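Local coordinates for protein Alpha/beta hydrolase (Novosphingobium aromaticivorans, PDB 3BWX) that probably acts as a hydrolase of the alpha/beta hydrolase family, its exact substrate unknown, and binds calcium ions, at residues 148-153 with 162-167; 184-187 with 193-196. The protein carries 1 engineered substitution. One frame throughout, in Å; residues are numbered along the deposited sequence.

Contact 1. Residues 148-153 with 162-167; sequences QGRNFE and LQESSG. With EDO (1,2-ethanediol), chain O.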
ATOM      1  N   GLN A 148       6.157 -17.753   3.010  1.00 26.48           N
ATOM      2  CA  GLN A 148       6.700 -18.748   3.967  1.00 27.49           C
ATOM      3  C   GLN A 148       5.600 -19.648   4.510  1.00 27.55           C
ATOM      4  O   GLN A 148       5.830 -20.814   4.848  1.00 27.09           O
ATOM      5  CB  GLN A 148       7.491 -18.097   5.092  1.00 27.69           C
ATOM      6  CG  GLN A 148       8.954 -17.861   4.704  1.00 33.60           C
ATOM      7  N   GLY A 149       4.394 -19.123   4.563  1.00 25.42           N
ATOM      8  CA  GLY A 149       3.220 -19.983   4.532  1.00 24.63           C
ATOM      9  C   GLY A 149       2.705 -20.433   5.883  1.00 22.77           C
ATOM     10  O   GLY A 149       1.880 -21.367   5.957  1.00 23.53           O
ATOM     11  N   ARG A 150       3.138 -19.773   6.954  1.00 19.85           N
ATOM     12  CA  ARG A 150       2.583 -20.128   8.282  1.00 20.29           C
ATOM     13  C   ARG A 150       1.090 -19.898   8.342  1.00 17.71           C
ATOM     14  O   ARG A 150       0.597 -18.914   7.821  1.00 17.15           O
ATOM     15  CB  ARG A 150       3.277 -19.387   9.404  1.00 20.26           C
ATOM     16  CG  ARG A 150       4.402 -20.207  10.050  1.00 26.78           C
ATOM     17  CD  ARG A 150       5.018 -19.497  11.264  1.00 26.32           C
ATOM     18  NE  ARG A 150       4.450 -19.891  12.556  1.00 28.54           N
ATOM     19  CZ  ARG A 150       4.754 -19.310  13.720  1.00 27.66           C
ATOM     20  NH1 ARG A 150       5.624 -18.305  13.778  1.00 28.68           N
ATOM     21  NH2 ARG A 150       4.208 -19.747  14.844  1.00 30.15           N
ATOM     22  N   ASN A 151       0.376 -20.813   9.004  1.00 14.44           N
ATOM     23  CA  ASN A 151      -1.072 -20.715   9.155  1.00 12.30           C
ATOM     24  C   ASN A 151      -1.448 -21.172  10.578  1.00  9.38           C
ATOM     25  O   ASN A 151      -0.646 -21.844  11.235  1.00  9.87           O
ATOM     26  CB  ASN A 151      -1.802 -21.534   8.106  1.00 10.84           C
ATOM     27  CG  ASN A 151      -1.477 -23.011   8.181  1.00 11.06           C
ATOM     28  OD1 ASN A 151      -2.063 -23.730   8.940  1.00 14.34           O
ATOM     29  ND2 ASN A 151      -0.486 -23.449   7.393  1.00 20.79           N
ATOM     30  N   PHE A 152      -2.664 -20.811  11.011  1.00  7.99           N
ATOM     31  CA  PHE A 152      -3.054 -20.910  12.431  1.00  8.29           C
ATOM     32  C   PHE A 152      -4.445 -21.411  12.629  1.00  9.08           C
ATOM     33  O   PHE A 152      -5.284 -21.204  11.748  1.00  9.52           O
ATOM     34  CB  PHE A 152      -2.923 -19.539  13.075  1.00  9.84           C
ATOM     35  CG  PHE A 152      -1.567 -18.945  12.882  1.00 11.30           C
ATOM     36  CD1 PHE A 152      -0.540 -19.246  13.754  1.00 14.53           C
ATOM     37  CD2 PHE A 152      -1.291 -18.154  11.795  1.00 12.44           C
ATOM     38  CE1 PHE A 152       0.741 -18.746  13.546  1.00 14.74           C
ATOM     39  CE2 PHE A 152      -0.008 -17.666  11.569  1.00 16.51           C
ATOM     40  CZ  PHE A 152       0.997 -17.967  12.456  1.00 14.86           C
ATOM     41  N   GLU A 153      -4.695 -22.034  13.786  1.00 12.54           N
ATOM     42  CA  GLU A 153      -6.053 -22.466  14.142  1.00 12.49           C
ATOM     43  C   GLU A 153      -6.888 -21.324  14.655  1.00 11.08           C
ATOM     44  O   GLU A 153      -8.092 -21.321  14.458  1.00 12.52           O
ATOM     45  CB  GLU A 153      -6.070 -23.626  15.170  1.00 16.71           C
ATOM     46  CG  GLU A 153      -7.502 -24.240  15.361  1.00 14.11           C
ATOM     47  CD  GLU A 153      -7.542 -25.654  15.942  1.00 18.37           C
ATOM     48  OE1 GLU A 153      -7.497 -25.759  17.191  1.00 17.86           O
ATOM     49  OE2 GLU A 153      -7.690 -26.663  15.160  1.00 17.43           O
ATOM     50  N   LEU A 162       2.440 -12.703  14.759  1.00 10.25           N
ATOM     51  CA  LEU A 162       2.762 -11.431  14.131  1.00  9.82           C
ATOM     52  C   LEU A 162       3.527 -10.543  15.067  1.00 10.53           C
ATOM     53  O   LEU A 162       4.516  -9.928  14.667  1.00 12.32           O
ATOM     54  CB  LEU A 162       1.492 -10.758  13.617  1.00  9.80           C
ATOM     55  CG  LEU A 162       0.758 -11.446  12.448  1.00 13.71           C
ATOM     56  CD1 LEU A 162      -0.594 -10.782  12.166  1.00 19.00           C
ATOM     57  CD2 LEU A 162       1.620 -11.508  11.170  1.00 18.36           C
ATOM     58  N   GLN A 163       3.130 -10.501  16.330  1.00  9.56           N
ATOM     59  CA  GLN A 163       3.879  -9.758  17.336  1.00 11.10           C
ATOM     60  C   GLN A 163       5.316 -10.285  17.491  1.00 13.01           C
ATOM     61  O   GLN A 163       6.248  -9.489  17.700  1.00 12.79           O
ATOM     62  CB  GLN A 163       3.152  -9.874  18.653  1.00 11.63           C
ATOM     63  CG  GLN A 163       3.740  -9.072  19.758  1.00 12.43           C
ATOM     64  CD  GLN A 163       3.016  -9.348  21.043  1.00 21.78           C
ATOM     65  OE1 GLN A 163       2.519 -10.472  21.246  1.00 20.45           O
ATOM     66  NE2 GLN A 163       2.916  -8.337  21.906  1.00 18.73           N
ATOM     67  N   GLU A 164       5.478 -11.617  17.402  1.00 10.13           N
ATOM     68  CA  GLU A 164       6.802 -12.226  17.531  1.00 12.13           C
ATOM     69  C   GLU A 164       7.720 -11.663  16.449  1.00 12.10           C
ATOM     70  O   GLU A 164       8.902 -11.449  16.742  1.00 12.42           O
ATOM     71  CB  GLU A 164       6.700 -13.741  17.371  1.00 13.43           C
ATOM     72  CG  GLU A 164       8.024 -14.560  17.341  1.00 12.00           C
ATOM     73  CD  GLU A 164       7.761 -16.057  17.070  1.00 14.95           C
ATOM     74  OE1 GLU A 164       7.649 -16.430  15.901  1.00 19.78           O
ATOM     75  OE2 GLU A 164       7.690 -16.838  18.022  1.00 22.93           O
ATOM     76  N   SER A 165       7.240 -11.455  15.231  1.00 12.19           N
ATOM     77  CA  SER A 165       8.131 -10.963  14.158  1.00 12.55           C
ATOM     78  C   SER A 165       8.110  -9.461  13.939  1.00 15.11           C
ATOM     79  O   SER A 165       9.049  -8.905  13.409  1.00 15.93           O
ATOM     80  CB  SER A 165       7.867 -11.707  12.874  1.00 13.98           C
ATOM     81  OG  SER A 165       6.633 -11.265  12.322  1.00 23.36           O
ATOM     82  N   SER A 166       7.045  -8.795  14.346  1.00 13.71           N
ATOM     83  CA  SER A 166       6.910  -7.349  14.111  1.00 13.43           C
ATOM     84  C   SER A 166       6.774  -6.484  15.361  1.00 14.57           C
ATOM     85  O   SER A 166       6.539  -5.282  15.278  1.00 14.71           O
ATOM     86  CB  SER A 166       5.699  -7.107  13.227  1.00 13.60           C
ATOM     87  OG  SER A 166       5.873  -7.759  11.987  1.00 17.51           O
ATOM     88  N   GLY A 167       6.937  -7.086  16.529  1.00 14.01           N
ATOM     89  CA  GLY A 167       6.918  -6.345  17.794  1.00 14.29           C
ATOM     90  C   GLY A 167       7.968  -5.254  17.866  1.00 15.42           C
ATOM     91  O   GLY A 167       7.826  -4.301  18.652  1.00 18.74           O
TER
HETATM   92  C1  EDO O 298       4.679 -15.800  10.284  1.00 46.81           C
HETATM   93  O1  EDO O 298       5.947 -16.353  10.659  1.00 45.92           O
HETATM   94  C2  EDO O 298       4.223 -14.756  11.309  1.00 47.26           C
HETATM   95  O2  EDO O 298       5.180 -13.691  11.487  1.00 44.25           O
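Arg150 and Glu164 form the charged link between the two segments, a long salt bridge at the protein surface. NH1 of Arg150 lies 3.5 Å from OE1 of Glu164, and the hydrogen bond within the pair is weak, with an N-H...O angle of 143°. OE1 comes in at the edge of the guanidinium, while the carboxylate plane is turned 33° from it. The two side chains meet at about a right angle: Glu164 reaches out with CG anti to its backbone N (chi1 174°), and the Arg150 chain is bent at its third torsion. Within its own segment, Phe152 lies under the guanidinium, CZ 3.9 Å from its plane and displaced from the centre.

A 1,2-ethanediol molecule, probably from the crystallisation liquor, lies beside this pair and touches both segments. Its O1 lies 3.3 Å from CD of Arg150, and its O2 is hydrogen-bonded to OG of Ser165 at 2.9 Å.

Only about 50 Å² is buried, and both charged residues are exposed: this is a surface salt bridge between the loop leading into the short, weakly bonded strand 151-152 and the C-terminal part of helix 155-166.

Contact 2. Residues 184-187 with 193-196; sequences RIMV and RIAF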
ATOM      1  N   ARG A 184      -6.546  -7.666   8.965  1.00  7.17           N
ATOM      2  CA  ARG A 184      -6.316  -6.953   7.713  1.00  8.21           C
ATOM      3  C   ARG A 184      -5.441  -7.695   6.713  1.00  7.90           C
ATOM      4  O   ARG A 184      -5.611  -7.516   5.486  1.00  9.95           O
ATOM      5  CB  ARG A 184      -5.709  -5.577   7.944  1.00  7.38           C
ATOM      6  CG  ARG A 184      -6.617  -4.607   8.628  1.00  8.25           C
ATOM      7  CD  ARG A 184      -5.955  -3.314   8.940  1.00  7.66           C
ATOM      8  NE  ARG A 184      -6.879  -2.451   9.603  1.00  7.84           N
ATOM      9  CZ  ARG A 184      -6.632  -1.188   9.948  1.00 10.70           C
ATOM     10  NH1 ARG A 184      -5.420  -0.667   9.816  1.00 10.62           N
ATOM     11  NH2 ARG A 184      -7.579  -0.493  10.549  1.00 12.99           N
ATOM     12  N   ILE A 185      -4.524  -8.531   7.207  1.00  7.65           N
ATOM     13  CA  ILE A 185      -3.526  -9.158   6.357  1.00 10.49           C
ATOM     14  C   ILE A 185      -3.703 -10.675   6.200  1.00  8.66           C
ATOM     15  O   ILE A 185      -3.064 -11.305   5.353  1.00 11.39           O
ATOM     16  CB  ILE A 185      -2.102  -8.755   6.817  1.00 10.22           C
ATOM     17  CG1 ILE A 185      -1.645  -9.484   8.081  1.00 11.50           C
ATOM     18  CG2 ILE A 185      -2.023  -7.220   7.001  1.00 10.55           C
ATOM     19  CD1 ILE A 185      -0.228  -9.025   8.479  1.00 14.88           C
HETATM   20  N   MSE A 186      -4.589 -11.251   7.019  1.00  8.65           N
HETATM   21  CA  MSE A 186      -4.832 -12.678   7.006  1.00  8.78           C
HETATM   22  C   MSE A 186      -6.317 -12.921   6.886  1.00 10.05           C
HETATM   23  O   MSE A 186      -7.135 -12.047   7.116  1.00  9.39           O
HETATM   24  CB  MSE A 186      -4.261 -13.382   8.266  1.00  9.87           C
HETATM   25  CG  MSE A 186      -2.879 -12.974   8.637  1.00  8.89           C
HETATM   26 SE   MSE A 186      -2.135 -14.032  10.055  0.75 14.78          SE
HETATM   27  CE  MSE A 186      -1.871 -15.620   9.054  1.00 21.99           C
ATOM     28  N   VAL A 187      -6.662 -14.153   6.571  1.00  9.02           N
ATOM     29  CA  VAL A 187      -8.060 -14.535   6.340  1.00 11.41           C
ATOM     30  C   VAL A 187      -8.307 -15.966   6.814  1.00 11.06           C
ATOM     31  O   VAL A 187      -7.434 -16.812   6.741  1.00 11.05           O
ATOM     32  CB  VAL A 187      -8.413 -14.358   4.845  1.00 14.57           C
ATOM     33  CG1 VAL A 187      -7.682 -15.364   3.989  1.00 14.44           C
ATOM     34  CG2 VAL A 187      -9.897 -14.541   4.644  1.00 18.43           C
ATOM     35  N   ARG A 193      -8.245 -22.745   8.433  1.00 17.98           N
ATOM     36  CA  ARG A 193      -7.038 -22.191   8.999  1.00 15.70           C
ATOM     37  C   ARG A 193      -6.921 -20.719   8.620  1.00 13.90           C
ATOM     38  O   ARG A 193      -7.406 -20.279   7.595  1.00 15.93           O
ATOM     39  CB  ARG A 193      -5.776 -22.888   8.492  1.00 15.93           C
ATOM     40  CG  ARG A 193      -5.664 -24.389   8.759  1.00 18.23           C
ATOM     41  CD  ARG A 193      -5.375 -24.697  10.233  1.00 13.68           C
ATOM     42  NE  ARG A 193      -3.999 -24.364  10.637  1.00 12.27           N
ATOM     43  CZ  ARG A 193      -3.453 -24.713  11.786  1.00 10.07           C
ATOM     44  NH1 ARG A 193      -4.138 -25.403  12.693  1.00 14.26           N
ATOM     45  NH2 ARG A 193      -2.212 -24.373  12.071  1.00 13.90           N
ATOM     46  N   ILE A 194      -6.256 -19.973   9.470  1.00  9.92           N
ATOM     47  CA  ILE A 194      -6.016 -18.568   9.224  1.00 12.12           C
ATOM     48  C   ILE A 194      -4.679 -18.427   8.538  1.00 13.25           C
ATOM     49  O   ILE A 194      -3.672 -18.875   9.049  1.00 12.05           O
ATOM     50  CB  ILE A 194      -6.026 -17.824  10.562  1.00 13.05           C
ATOM     51  CG1 ILE A 194      -7.452 -17.819  11.164  1.00 12.38           C
ATOM     52  CG2 ILE A 194      -5.490 -16.369  10.385  1.00  9.35           C
ATOM     53  CD1 ILE A 194      -7.487 -17.759  12.658  1.00 16.10           C
ATOM     54  N   ALA A 195      -4.669 -17.776   7.374  1.00 11.49           N
ATOM     55  CA  ALA A 195      -3.475 -17.712   6.575  1.00 13.18           C
ATOM     56  C   ALA A 195      -3.357 -16.320   5.954  1.00 12.38           C
ATOM     57  O   ALA A 195      -4.308 -15.564   5.927  1.00 11.89           O
ATOM     58  CB  ALA A 195      -3.523 -18.780   5.491  1.00 14.42           C
ATOM     59  N   PHE A 196      -2.166 -15.967   5.508  1.00 13.23           N
ATOM     60  CA  PHE A 196      -1.969 -14.681   4.845  1.00 11.73           C
ATOM     61  C   PHE A 196      -2.816 -14.636   3.557  1.00  9.05           C
ATOM     62  O   PHE A 196      -2.961 -15.633   2.834  1.00 10.94           O
ATOM     63  CB  PHE A 196      -0.488 -14.401   4.582  1.00 14.49           C
ATOM     64  CG  PHE A 196       0.283 -14.221   5.846  1.00 11.78           C
ATOM     65  CD1 PHE A 196       0.255 -12.992   6.551  1.00 12.47           C
ATOM     66  CD2 PHE A 196       0.934 -15.325   6.429  1.00 21.09           C
ATOM     67  CE1 PHE A 196       0.929 -12.854   7.756  1.00 18.39           C
ATOM     68  CE2 PHE A 196       1.594 -15.198   7.619  1.00 18.44           C
ATOM     69  CZ  PHE A 196       1.599 -13.948   8.303  1.00 20.67           C
TER
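A beta hairpin of strands 186-188 and 194-196 brings the two segments together, its first strand following directly on helix 175-185. Val187 and Ala195 are its antiparallel hydrogen-bonded pair: Val187 N donates to Ala195 O at 2.8 Å, and Ala195 N returns a bond to Val187 O at 3.0 Å. Val187 O also receives a CA-H...O contact from Ile194. Met186, a selenomethionine here, is paired with Phe196 in the neighbouring non-hydrogen-bonded position, their CA atoms 4.1 Å apart.

Met186 then folds back over the Phe196 ring. Its bend at chi3 (72°) sets CE 3.8 Å from the ring centroid and only 10° off the normal, a CH-pi contact, while SE sits over the same face at 4.3 Å from the centroid in a Met-aromatic contact. CG of Met186 meets CD1 of Phe196, and the Ile185 side chain lies alongside that of Phe196, CD1 of Ile185 4.1 Å from CE1 of Phe196. Across the strands, CB of Met186 packs on CG2 of Ile194 at 3.9 Å. Replacing Phe196 by an alanine is likely to leave the Met186 methyl without the ring it covers and to open a gap beside Ile185. Beyond the hairpin, Leu162 of helix 155-166 packs on Phe196, and Trp155 of that helix touches both Met186 and Ile194.

In the fold
Running from the N terminus, the chain first reaches contact 1, where 148-153 and 162-167 close a short excursion made mostly of helix 155-166. It then passes through helix 175-185 into contact 2, where 184-187 and 193-196 close the hairpin. The contacts are in series, neither nested nor crossing, with centres about 10 Å apart. They meet in a three-stranded antiparallel sheet in which strand 194-196 lies between 151-152 and 186-188: Phe152 O is 2.8 Å from Ile194 N, and Asn151 OD1 is 2.7 Å from Arg193 NE, both probable hydrogen bonds. Together they join this small sheet to helices 155-166 and 175-185, apart from the main eight-stranded sheet.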